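Putative cytoplasmic protein (Salmonella enterica subsp. enterica serovar Typhimurium, PDB 4IQN) is of unknown function, a putative cytoplasmic protein of the DUF5066 family. Local coordinates at residues 10-13 with 14-18; 64-67 with 68-72; 165-168 with 169-173. All blocks are in the same frame, centred on the assembly; numbering follows the deposited sequence. Where two conformers were deposited one is given.

Contact 1. Residues 10-13 with 14-18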
ATOM      1  N   ASN A  10     -12.726 -15.039  -5.734  0.70 31.53           N
ATOM      2  CA  ASN A  10     -12.172 -16.110  -4.934  0.70 32.42           C
ATOM      3  C   ASN A  10     -11.450 -15.545  -3.702  0.70 28.12           C
ATOM      4  O   ASN A  10     -11.607 -16.061  -2.584  0.70 27.95           O
ATOM      5  CB  ASN A  10     -11.256 -17.021  -5.789  0.70 33.94           C
ATOM      6  CG  ASN A  10     -12.014 -17.828  -6.870  0.70 37.51           C
ATOM      7  OD1 ASN A  10     -11.397 -18.503  -7.698  0.70 48.63           O
ATOM      8  ND2 ASN A  10     -13.333 -17.763  -6.869  0.70 35.57           N
ATOM      9  N   LEU A  11     -10.681 -14.471  -3.886  1.00 29.99           N
ATOM     10  CA  LEU A  11      -9.958 -13.858  -2.785  1.00 27.63           C
ATOM     11  C   LEU A  11     -10.904 -13.402  -1.660  1.00 26.93           C
ATOM     12  O   LEU A  11     -10.662 -13.663  -0.486  1.00 28.58           O
ATOM     13  CB  LEU A  11      -9.078 -12.713  -3.259  1.00 26.92           C
ATOM     14  CG  LEU A  11      -8.290 -12.005  -2.150  1.00 27.01           C
ATOM     15  CD1 LEU A  11      -7.457 -12.990  -1.332  1.00 26.66           C
ATOM     16  CD2 LEU A  11      -7.404 -10.986  -2.812  1.00 33.11           C
ATOM     17  N   ILE A  12     -11.996 -12.758  -2.019  1.00 27.35           N
ATOM     18  CA  ILE A  12     -12.921 -12.288  -1.016  1.00 30.49           C
ATOM     19  C   ILE A  12     -13.552 -13.454  -0.234  1.00 30.93           C
ATOM     20  O   ILE A  12     -13.682 -13.364   0.989  1.00 32.57           O
ATOM     21  CB  ILE A  12     -13.986 -11.365  -1.621  1.00 34.61           C
ATOM     22  CG1 ILE A  12     -13.332 -10.087  -2.219  1.00 28.63           C
ATOM     23  CG2 ILE A  12     -15.000 -11.008  -0.562  1.00 38.49           C
ATOM     24  CD1 ILE A  12     -12.728  -9.150  -1.198  1.00 32.14           C
ATOM     25  N   GLU A  13     -13.900 -14.554  -0.907  1.00 30.37           N
ATOM     26  CA  GLU A  13     -14.380 -15.731  -0.186  1.00 32.31           C
ATOM     27  C   GLU A  13     -13.362 -16.212   0.845  1.00 36.24           C
ATOM     28  O   GLU A  13     -13.747 -16.624   1.953  1.00 38.62           O
ATOM     29  CB  GLU A  13     -14.749 -16.903  -1.131  1.00 32.44           C
ATOM     30  CG  GLU A  13     -15.950 -16.628  -2.036  1.00 44.77           C
ATOM     31  CD  GLU A  13     -17.169 -16.077  -1.291  1.00 53.89           C
ATOM     32  OE1 GLU A  13     -17.833 -16.842  -0.570  1.00 64.46           O
ATOM     33  OE2 GLU A  13     -17.476 -14.871  -1.425  1.00 74.39           O
ATOM     34  N   LEU A  14     -12.084 -16.197   0.484  1.00 30.85           N
ATOM     35  CA  LEU A  14     -11.036 -16.577   1.420  1.00 31.97           C
ATOM     36  C   LEU A  14     -10.892 -15.542   2.539  1.00 32.58           C
ATOM     37  O   LEU A  14     -10.712 -15.899   3.690  1.00 36.90           O
ATOM     38  CB  LEU A  14      -9.719 -16.825   0.683  1.00 30.72           C
ATOM     39  CG  LEU A  14      -9.769 -17.942  -0.372  1.00 30.99           C
ATOM     40  CD1 LEU A  14      -8.553 -17.862  -1.279  1.00 31.57           C
ATOM     41  CD2 LEU A  14      -9.890 -19.315   0.274  1.00 38.97           C
ATOM     42  N   VAL A  15     -11.030 -14.262   2.217  1.00 32.78           N
ATOM     43  CA  VAL A  15     -10.948 -13.221   3.239  1.00 34.26           C
ATOM     44  C   VAL A  15     -12.105 -13.384   4.231  1.00 41.26           C
ATOM     45  O   VAL A  15     -11.873 -13.360   5.445  1.00 48.60           O
ATOM     46  CB  VAL A  15     -10.878 -11.810   2.631  1.00 37.38           C
ATOM     47  CG1 VAL A  15     -11.058 -10.748   3.715  1.00 43.14           C
ATOM     48  CG2 VAL A  15      -9.548 -11.601   1.926  1.00 34.47           C
ATOM     49  N   LYS A  16     -13.322 -13.605   3.719  1.00 42.71           N
ATOM     50  CA  LYS A  16     -14.495 -13.935   4.568  1.00 49.24           C
ATOM     51  C   LYS A  16     -14.213 -15.128   5.467  1.00 44.03           C
ATOM     52  O   LYS A  16     -14.692 -15.196   6.592  1.00 49.26           O
ATOM     53  CB  LYS A  16     -15.728 -14.282   3.731  1.00 48.22           C
ATOM     54  CG  LYS A  16     -16.421 -13.094   3.113  1.00 50.25           C
ATOM     55  CD  LYS A  16     -17.630 -13.540   2.322  1.00 55.18           C
ATOM     56  CE  LYS A  16     -18.234 -12.342   1.628  1.00 51.71           C
ATOM     57  NZ  LYS A  16     -19.287 -12.784   0.709  1.00 53.37           N
ATOM     58  N   LYS A  17     -13.452 -16.073   4.949  1.00 50.22           N
ATOM     59  CA  LYS A  17     -13.162 -17.291   5.665  1.00 44.03           C
ATOM     60  C   LYS A  17     -12.228 -17.098   6.844  1.00 45.47           C
ATOM     61  O   LYS A  17     -12.443 -17.710   7.862  1.00 48.68           O
ATOM     62  CB  LYS A  17     -12.614 -18.356   4.720  1.00 47.27           C
ATOM     63  CG  LYS A  17     -12.348 -19.681   5.397  1.00 58.53           C
ATOM     64  CD  LYS A  17     -12.053 -20.770   4.380  1.00 54.16           C
ATOM     65  CE  LYS A  17     -11.775 -22.090   5.087  1.00 58.57           C
ATOM     66  NZ  LYS A  17     -12.462 -23.208   4.399  1.00 67.93           N
ATOM     67  N   VAL A  18     -11.214 -16.251   6.719  1.00 41.06           N
ATOM     68  CA  VAL A  18     -10.224 -16.057   7.798  1.00 36.65           C
ATOM     69  C   VAL A  18     -10.510 -14.868   8.733  1.00 32.32           C
ATOM     70  O   VAL A  18      -9.867 -14.734   9.776  1.00 37.36           O
ATOM     71  CB  VAL A  18      -8.782 -15.867   7.239  1.00 33.68           C
ATOM     72  CG1 VAL A  18      -8.341 -17.059   6.393  1.00 36.05           C
ATOM     73  CG2 VAL A  18      -8.660 -14.576   6.441  1.00 34.55           C
TER

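Contact 2. Residues 64-67 with 68-72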
ATOM      1  N   ASP A  64     -13.343  -3.125   8.481  1.00 28.55           N
ATOM      2  CA  ASP A  64     -12.619  -3.389   9.717  1.00 31.78           C
ATOM      3  C   ASP A  64     -12.063  -4.834   9.773  1.00 32.58           C
ATOM      4  O   ASP A  64     -11.774  -5.372  10.851  1.00 29.81           O
ATOM      5  CB  ASP A  64     -13.550  -3.119  10.916  1.00 32.32           C
ATOM      6  CG  ASP A  64     -13.889  -1.635  11.086  1.00 36.15           C
ATOM      7  OD1 ASP A  64     -12.997  -0.785  10.825  1.00 39.29           O
ATOM      8  OD2 ASP A  64     -15.041  -1.314  11.511  1.00 37.84           O
ATOM      9  N   LEU A  65     -11.883  -5.449   8.614  1.00 28.59           N
ATOM     10  CA  LEU A  65     -11.410  -6.838   8.548  1.00 30.06           C
ATOM     11  C   LEU A  65     -10.063  -7.003   9.223  1.00 26.19           C
ATOM     12  O   LEU A  65      -9.268  -6.070   9.289  1.00 26.91           O
ATOM     13  CB  LEU A  65     -11.387  -7.340   7.103  1.00 31.11           C
ATOM     14  CG  LEU A  65     -10.345  -6.740   6.191  1.00 29.08           C
ATOM     15  CD1 LEU A  65      -9.068  -7.590   6.221  1.00 29.37           C
ATOM     16  CD2 LEU A  65     -10.877  -6.678   4.771  1.00 32.79           C
ATOM     17  N   LEU A  66      -9.872  -8.196   9.771  1.00 28.69           N
ATOM     18  CA  LEU A  66      -8.658  -8.616  10.444  1.00 24.54           C
ATOM     19  C   LEU A  66      -8.231  -9.922   9.783  1.00 25.29           C
ATOM     20  O   LEU A  66      -9.035 -10.837   9.643  1.00 31.45           O
ATOM     21  CB  LEU A  66      -8.932  -8.842  11.945  1.00 26.09           C
ATOM     22  CG  LEU A  66      -9.218  -7.611  12.802  1.00 28.50           C
ATOM     23  CD1 LEU A  66      -9.633  -7.929  14.235  1.00 30.22           C
ATOM     24  CD2 LEU A  66      -7.972  -6.731  12.811  1.00 27.42           C
ATOM     25  N   SER A  67      -6.968 -10.000   9.362  1.00 25.27           N
ATOM     26  CA  SER A  67      -6.473 -11.170   8.694  1.00 24.50           C
ATOM     27  C   SER A  67      -6.394 -12.358   9.636  1.00 27.98           C
ATOM     28  O   SER A  67      -6.672 -12.240  10.834  1.00 28.75           O
ATOM     29  CB  SER A  67      -5.072 -10.918   8.143  1.00 24.45           C
ATOM     30  OG  SER A  67      -4.137 -10.790   9.197  1.00 27.58           O
ATOM     31  N   ASN A  68      -6.010 -13.498   9.060  1.00 29.60           N
ATOM     32  CA  ASN A  68      -5.616 -14.680   9.828  1.00 31.40           C
ATOM     33  C   ASN A  68      -4.538 -14.414  10.892  1.00 32.76           C
ATOM     34  O   ASN A  68      -4.378 -15.214  11.818  1.00 35.42           O
ATOM     35  CB  ASN A  68      -5.173 -15.840   8.912  1.00 33.70           C
ATOM     36  CG  ASN A  68      -4.179 -15.415   7.831  1.00 29.54           C
ATOM     37  OD1 ASN A  68      -4.464 -14.526   7.063  1.00 29.59           O
ATOM     38  ND2 ASN A  68      -3.033 -16.080   7.750  1.00 29.78           N
ATOM     39  N   TYR A  69      -3.803 -13.312  10.759  1.00 27.97           N
ATOM     40  CA  TYR A  69      -2.864 -12.849  11.779  1.00 30.24           C
ATOM     41  C   TYR A  69      -3.513 -12.047  12.915  1.00 30.04           C
ATOM     42  O   TYR A  69      -2.820 -11.610  13.827  1.00 30.64           O
ATOM     43  CB  TYR A  69      -1.790 -11.967  11.126  1.00 30.70           C
ATOM     44  CG  TYR A  69      -0.750 -12.723  10.347  1.00 30.23           C
ATOM     45  CD1 TYR A  69      -0.997 -13.142   9.036  1.00 30.68           C
ATOM     46  CD2 TYR A  69       0.504 -13.005  10.910  1.00 32.31           C
ATOM     47  CE1 TYR A  69      -0.043 -13.823   8.320  1.00 29.87           C
ATOM     48  CE2 TYR A  69       1.463 -13.678  10.183  1.00 36.07           C
ATOM     49  CZ  TYR A  69       1.175 -14.073   8.894  1.00 34.62           C
ATOM     50  OH  TYR A  69       2.104 -14.729   8.164  1.00 37.36           O
ATOM     51  N   ASN A  70      -4.831 -11.891  12.864  1.00 30.44           N
ATOM     52  CA  ASN A  70      -5.587 -11.072  13.789  1.00 32.10           C
ATOM     53  C   ASN A  70      -5.101  -9.624  13.806  1.00 26.44           C
ATOM     54  O   ASN A  70      -5.020  -9.015  14.864  1.00 28.10           O
ATOM     55  CB  ASN A  70      -5.554 -11.676  15.190  1.00 35.36           C
ATOM     56  CG  ASN A  70      -6.661 -11.178  16.053  1.00 37.56           C
ATOM     57  OD1 ASN A  70      -7.746 -10.817  15.566  1.00 41.76           O
ATOM     58  ND2 ASN A  70      -6.407 -11.134  17.358  1.00 39.37           N
HETATM   59  N   MSE A  71      -4.774  -9.096  12.631  0.50 26.63           N
HETATM   60  CA  MSE A  71      -4.267  -7.723  12.485  0.50 27.08           C
HETATM   61  C   MSE A  71      -4.930  -7.099  11.285  0.50 26.39           C
HETATM   62  O   MSE A  71      -5.273  -7.797  10.331  0.50 25.34           O
HETATM   63  CB  MSE A  71      -2.741  -7.739  12.289  0.50 23.89           C
HETATM   64  CG  MSE A  71      -2.048  -8.530  13.384  0.50 24.16           C
HETATM   65 SE   MSE A  71      -0.099  -8.522  13.164  0.50 23.99          SE
HETATM   66  CE  MSE A  71       0.201  -6.594  13.154  0.50 19.06           C
ATOM     67  N   PRO A  72      -5.105  -5.776  11.304  1.00 26.22           N
ATOM     68  CA  PRO A  72      -5.810  -5.105  10.225  1.00 25.78           C
ATOM     69  C   PRO A  72      -5.028  -5.052   8.911  1.00 25.48           C
ATOM     70  O   PRO A  72      -3.850  -5.386   8.891  1.00 23.77           O
ATOM     71  CB  PRO A  72      -6.054  -3.701  10.782  1.00 27.44           C
ATOM     72  CG  PRO A  72      -4.972  -3.472  11.772  1.00 30.33           C
ATOM     73  CD  PRO A  72      -4.718  -4.827  12.373  1.00 27.33           C
TER
HETATM   74  O   HOH W   1      -3.022  -8.379   8.528  1.00 28.10           O

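Contact 3. Residues 165-168 with 169-173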
ATOM      1  N   SER A 165       0.274  -6.845  -7.019  1.00 15.40           N
ATOM      2  CA  SER A 165      -0.895  -6.139  -6.528  1.00 16.62           C
ATOM      3  C   SER A 165      -1.239  -6.535  -5.123  1.00 16.76           C
ATOM      4  O   SER A 165      -0.680  -7.507  -4.577  1.00 15.70           O
ATOM      5  CB  SER A 165      -2.088  -6.495  -7.397  1.00 19.59           C
ATOM      6  OG  SER A 165      -2.534  -7.829  -7.207  1.00 21.36           O
ATOM      7  N   LEU A 166      -2.218  -5.824  -4.540  1.00 15.66           N
ATOM      8  CA  LEU A 166      -2.805  -6.182  -3.272  1.00 16.84           C
ATOM      9  C   LEU A 166      -3.402  -7.622  -3.277  1.00 15.78           C
ATOM     10  O   LEU A 166      -3.412  -8.293  -2.240  1.00 18.48           O
ATOM     11  CB  LEU A 166      -3.889  -5.151  -2.878  1.00 18.25           C
ATOM     12  CG  LEU A 166      -4.450  -5.275  -1.454  1.00 18.73           C
ATOM     13  CD1 LEU A 166      -3.351  -5.165  -0.415  1.00 20.76           C
ATOM     14  CD2 LEU A 166      -5.528  -4.219  -1.233  1.00 20.51           C
ATOM     15  N   VAL A 167      -3.880  -8.074  -4.430  1.00 17.67           N
ATOM     16  CA  VAL A 167      -4.387  -9.430  -4.576  1.00 18.27           C
ATOM     17  C   VAL A 167      -3.276 -10.451  -4.285  1.00 17.43           C
ATOM     18  O   VAL A 167      -3.460 -11.334  -3.455  1.00 16.80           O
ATOM     19  CB  VAL A 167      -5.005  -9.677  -5.961  1.00 19.43           C
ATOM     20  CG1 VAL A 167      -5.476 -11.115  -6.145  1.00 19.47           C
ATOM     21  CG2 VAL A 167      -6.202  -8.729  -6.192  1.00 21.00           C
ATOM     22  N   GLU A 168      -2.140 -10.306  -4.925  1.00 17.02           N
ATOM     23  CA  GLU A 168      -1.009 -11.196  -4.664  1.00 17.25           C
ATOM     24  C   GLU A 168      -0.559 -11.098  -3.197  1.00 15.93           C
ATOM     25  O   GLU A 168      -0.311 -12.118  -2.547  1.00 17.31           O
ATOM     26  CB  GLU A 168       0.152 -10.882  -5.601  1.00 16.54           C
ATOM     27  CG  GLU A 168       1.387 -11.746  -5.334  1.00 16.74           C
ATOM     28  CD  GLU A 168       2.498 -11.627  -6.342  1.00 19.07           C
ATOM     29  OE1 GLU A 168       2.487 -10.714  -7.203  1.00 15.24           O
ATOM     30  OE2 GLU A 168       3.433 -12.473  -6.273  1.00 21.25           O
ATOM     31  N   TYR A 169      -0.468  -9.877  -2.676  1.00 16.56           N
ATOM     32  CA  TYR A 169      -0.081  -9.668  -1.299  1.00 16.04           C
ATOM     33  C   TYR A 169      -1.002 -10.452  -0.357  1.00 17.25           C
ATOM     34  O   TYR A 169      -0.538 -11.193   0.527  1.00 18.56           O
ATOM     35  CB  TYR A 169      -0.055  -8.158  -0.956  1.00 16.52           C
ATOM     36  CG  TYR A 169       0.088  -7.868   0.510  1.00 16.45           C
ATOM     37  CD1 TYR A 169       1.338  -7.885   1.133  1.00 19.91           C
ATOM     38  CD2 TYR A 169      -1.027  -7.614   1.309  1.00 17.92           C
ATOM     39  CE1 TYR A 169       1.476  -7.653   2.478  1.00 19.88           C
ATOM     40  CE2 TYR A 169      -0.912  -7.351   2.655  1.00 16.83           C
ATOM     41  CZ  TYR A 169       0.340  -7.372   3.260  1.00 19.82           C
ATOM     42  OH  TYR A 169       0.472  -7.144   4.619  1.00 20.17           O
ATOM     43  N   LEU A 170      -2.317 -10.316  -0.539  1.00 17.12           N
ATOM     44  CA  LEU A 170      -3.247 -10.963   0.362  1.00 18.33           C
ATOM     45  C   LEU A 170      -3.268 -12.493   0.238  1.00 20.46           C
ATOM     46  O   LEU A 170      -3.403 -13.190   1.262  1.00 20.77           O
ATOM     47  CB  LEU A 170      -4.658 -10.386   0.201  1.00 21.86           C
ATOM     48  CG  LEU A 170      -4.787  -8.990   0.779  1.00 23.56           C
ATOM     49  CD1 LEU A 170      -6.206  -8.502   0.485  1.00 27.52           C
ATOM     50  CD2 LEU A 170      -4.522  -8.927   2.279  1.00 28.16           C
ATOM     51  N   TYR A 171      -3.156 -13.022  -0.976  1.00 17.12           N
ATOM     52  CA  TYR A 171      -3.084 -14.479  -1.134  1.00 17.73           C
ATOM     53  C   TYR A 171      -1.918 -15.018  -0.317  1.00 20.27           C
ATOM     54  O   TYR A 171      -2.017 -16.091   0.321  1.00 20.69           O
ATOM     55  CB  TYR A 171      -2.940 -14.884  -2.606  1.00 17.45           C
ATOM     56  CG  TYR A 171      -4.254 -15.154  -3.310  1.00 18.82           C
ATOM     57  CD1 TYR A 171      -4.946 -16.357  -3.124  1.00 22.35           C
ATOM     58  CD2 TYR A 171      -4.822 -14.214  -4.134  1.00 19.48           C
ATOM     59  CE1 TYR A 171      -6.147 -16.597  -3.753  1.00 25.91           C
ATOM     60  CE2 TYR A 171      -6.030 -14.465  -4.788  1.00 20.89           C
ATOM     61  CZ  TYR A 171      -6.699 -15.648  -4.592  1.00 25.55           C
ATOM     62  OH  TYR A 171      -7.916 -15.901  -5.234  1.00 24.41           O
ATOM     63  N   ASN A 172      -0.814 -14.285  -0.340  1.00 19.06           N
ATOM     64  CA  ASN A 172       0.360 -14.705   0.428  1.00 19.39           C
ATOM     65  C   ASN A 172       0.090 -14.614   1.947  1.00 23.93           C
ATOM     66  O   ASN A 172       0.380 -15.553   2.678  1.00 21.75           O
ATOM     67  CB  ASN A 172       1.605 -13.960  -0.013  1.00 20.26           C
ATOM     68  CG  ASN A 172       2.185 -14.505  -1.308  1.00 20.49           C
ATOM     69  OD1 ASN A 172       1.832 -14.109  -2.425  1.00 24.12           O
ATOM     70  ND2 ASN A 172       3.068 -15.434  -1.165  1.00 18.73           N
ATOM     71  N   ILE A 173      -0.543 -13.532   2.408  1.00 20.27           N
ATOM     72  CA  ILE A 173      -0.882 -13.409   3.830  1.00 24.45           C
ATOM     73  C   ILE A 173      -1.743 -14.586   4.283  1.00 24.09           C
ATOM     74  O   ILE A 173      -1.468 -15.206   5.302  1.00 26.14           O
ATOM     75  CB  ILE A 173      -1.601 -12.072   4.145  1.00 23.50           C
ATOM     76  CG1 ILE A 173      -0.670 -10.879   3.948  1.00 25.24           C
ATOM     77  CG2 ILE A 173      -2.244 -12.069   5.527  1.00 26.83           C
ATOM     78  CD1 ILE A 173       0.532 -10.846   4.855  1.00 26.25           C
TER

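Contact 1. Residues 10-13 with 14-18
Lys16 N donates to Ile12 O over 2.8 Å, and the N-H...O angle of 177° makes this backbone bond practically straight. One residue earlier Val15 N reaches Leu11 O, also at 2.8 Å, and Leu14 N binds Asn10 O. The next bond of the series is weak and bent: Lys17 N meets Glu13 O at only 132°.

On the outer side a salt bridge joins Glu13 OE2 to Lys16 NZ at 3.5 Å. As a hydrogen bond it is weak. The glutamate chain bends at its second torsion (chi2 -49°), whereas Lys16 runs extended beyond CG, and both chains leave the helix on the same flank. The methylene CE of Lys16 also passes 4.1 Å from Ile12 CG2.

Apolar packing within the segments comes from Leu11 CD1, 4.1 Å from Val15 CG2, one turn on. Leu11 and Leu14 both pack on Tyr171 of helix 166-174, while Ile12 rests on the loop residues Ala57 and Leu58. A charged pair on one side and aliphatic residues facing the protein on another are the mark of an amphipathic surface helix, here helix 8-18.

Contact 2. Residues 64-67 with 68-72
Ser67 N donates to Met71 O at 2.9 Å with an N-H...O angle of 164°, joining the chain on entry to the turn with the chain on its exit. Between these two atoms the backbone reverses: Asn70 N returns to Ser67 O at 2.8 Å, the closing bond of a type I turn from Ser67 to Asn70. Its donor stands well above the carbonyl plane, 54° out of it.

Side-chain and solvent bonds centre on Ser67 OG, which accepts from Tyr69 N at 3.0 Å. With chi1 at 69° the hydroxyl lies between the backbone N and the carbonyl carbon, a rotation that brings it over the start of the turn and beside the Tyr69 CB. Water 1 is 2.7 Å from the same OG and donates to Met71 O, so Ser67 is linked to Met71 both directly through its amide and indirectly through its hydroxyl. Met71 O also receives a CA-H...O contact from Leu66 CA.

Apolar contact is made by Leu66 CD2, which lies 3.8 Å from Pro72 CD and 3.4 Å from Pro72 N, at the nitrogen side of the proline ring. The other branch, CD1, makes a van der Waals approach to a polar atom, Asn70 OD1, at 3.7 Å.

The turn is tied to its surroundings by Asn68 ND2, hydrogen-bonded to Ile173 O of helix 166-174, and the strand of chain leading into it by Leu66 N, bonded to Asn19 OD1. A serine at the first position whose hydroxyl accepts the amide two residues on is an ST turn, here combined with the type I beta turn in the loop between strands 48-49 and 86-87.

Contact 3. Residues 165-168 with 169-173
Ser165 O accepts Tyr169 N at 3.0 Å. Ser165 is the N-cap of helix 166-174: its OG also takes weak bonds from Val167 N and Glu168 N, two amides of the first turn. The chi1 of 71° directs the hydroxyl back over those amides.

Leu166 continues the ladder through its carbonyl oxygen, which binds Leu170 N at 2.9 Å. Its side chain serves two neighbours: CD1 lies 3.8 Å from Tyr169 CD2, approaching that ring at a slant, and CG is 4.2 Å from Leu170 CD1. Ile173 CG1 lies over the rim of one face of the Tyr169 ring, 3.7 Å from its plane.

Val167 O receives Tyr171 N, and the carbonyl oxygen also lies near the plane of the Tyr171 ring at its edge. Val167 CG1, anti to the backbone N (chi1 177°), meets the same edge, 3.7 Å from Tyr171 CE2 and in the ring plane. The valine thus borders the tyrosine along its edge and not over a face.

Glu168 O accepts Asn172 N at 3.1 Å. The extended glutamate chain passes beside the Asn172 side chain with its CG and carries the carboxylate on to Ser164, just before the cap, where OE1 is hydrogen-bonded to Ser164 OG.

The short, buried helix is enclosed from several directions. Val167 and Tyr171 pack on helix 8-18, and Tyr171 OH bonds to Ser7 O. Leu166 and Tyr169 rest on Ile128 of strand 124-128, and Tyr169 OH is hydrogen-bonded to His130 ND1, just beyond that strand, while Glu168 touches Trp192 and Gln196 of helix 190-207.

How the contacts relate
Burial separates the three: contact 3 lies largely inside the protein, its centre about 11 Å from the centre of the chain, whereas contacts 1 and 2 are partly buried, their centres about 19 and 16 Å from that point. Contacts 1 and 3 each follow one helix, contact 3 with its N-cap, but the first carries a surface ion pair and the third aromatic and aliphatic packing. Contact 2 has no regular secondary structure and combines backbone turn bonds with a serine hydroxyl and a water. All three touch. Leu14 CD1 reaches Tyr171 CE1 at 3.7 Å, joining the two helices; Val18 CG2 meets Asn68 N at 3.9 Å; and Tyr69 CE1 lies 3.6 Å from Ile173 O, so the 64-72 loop borders both helices.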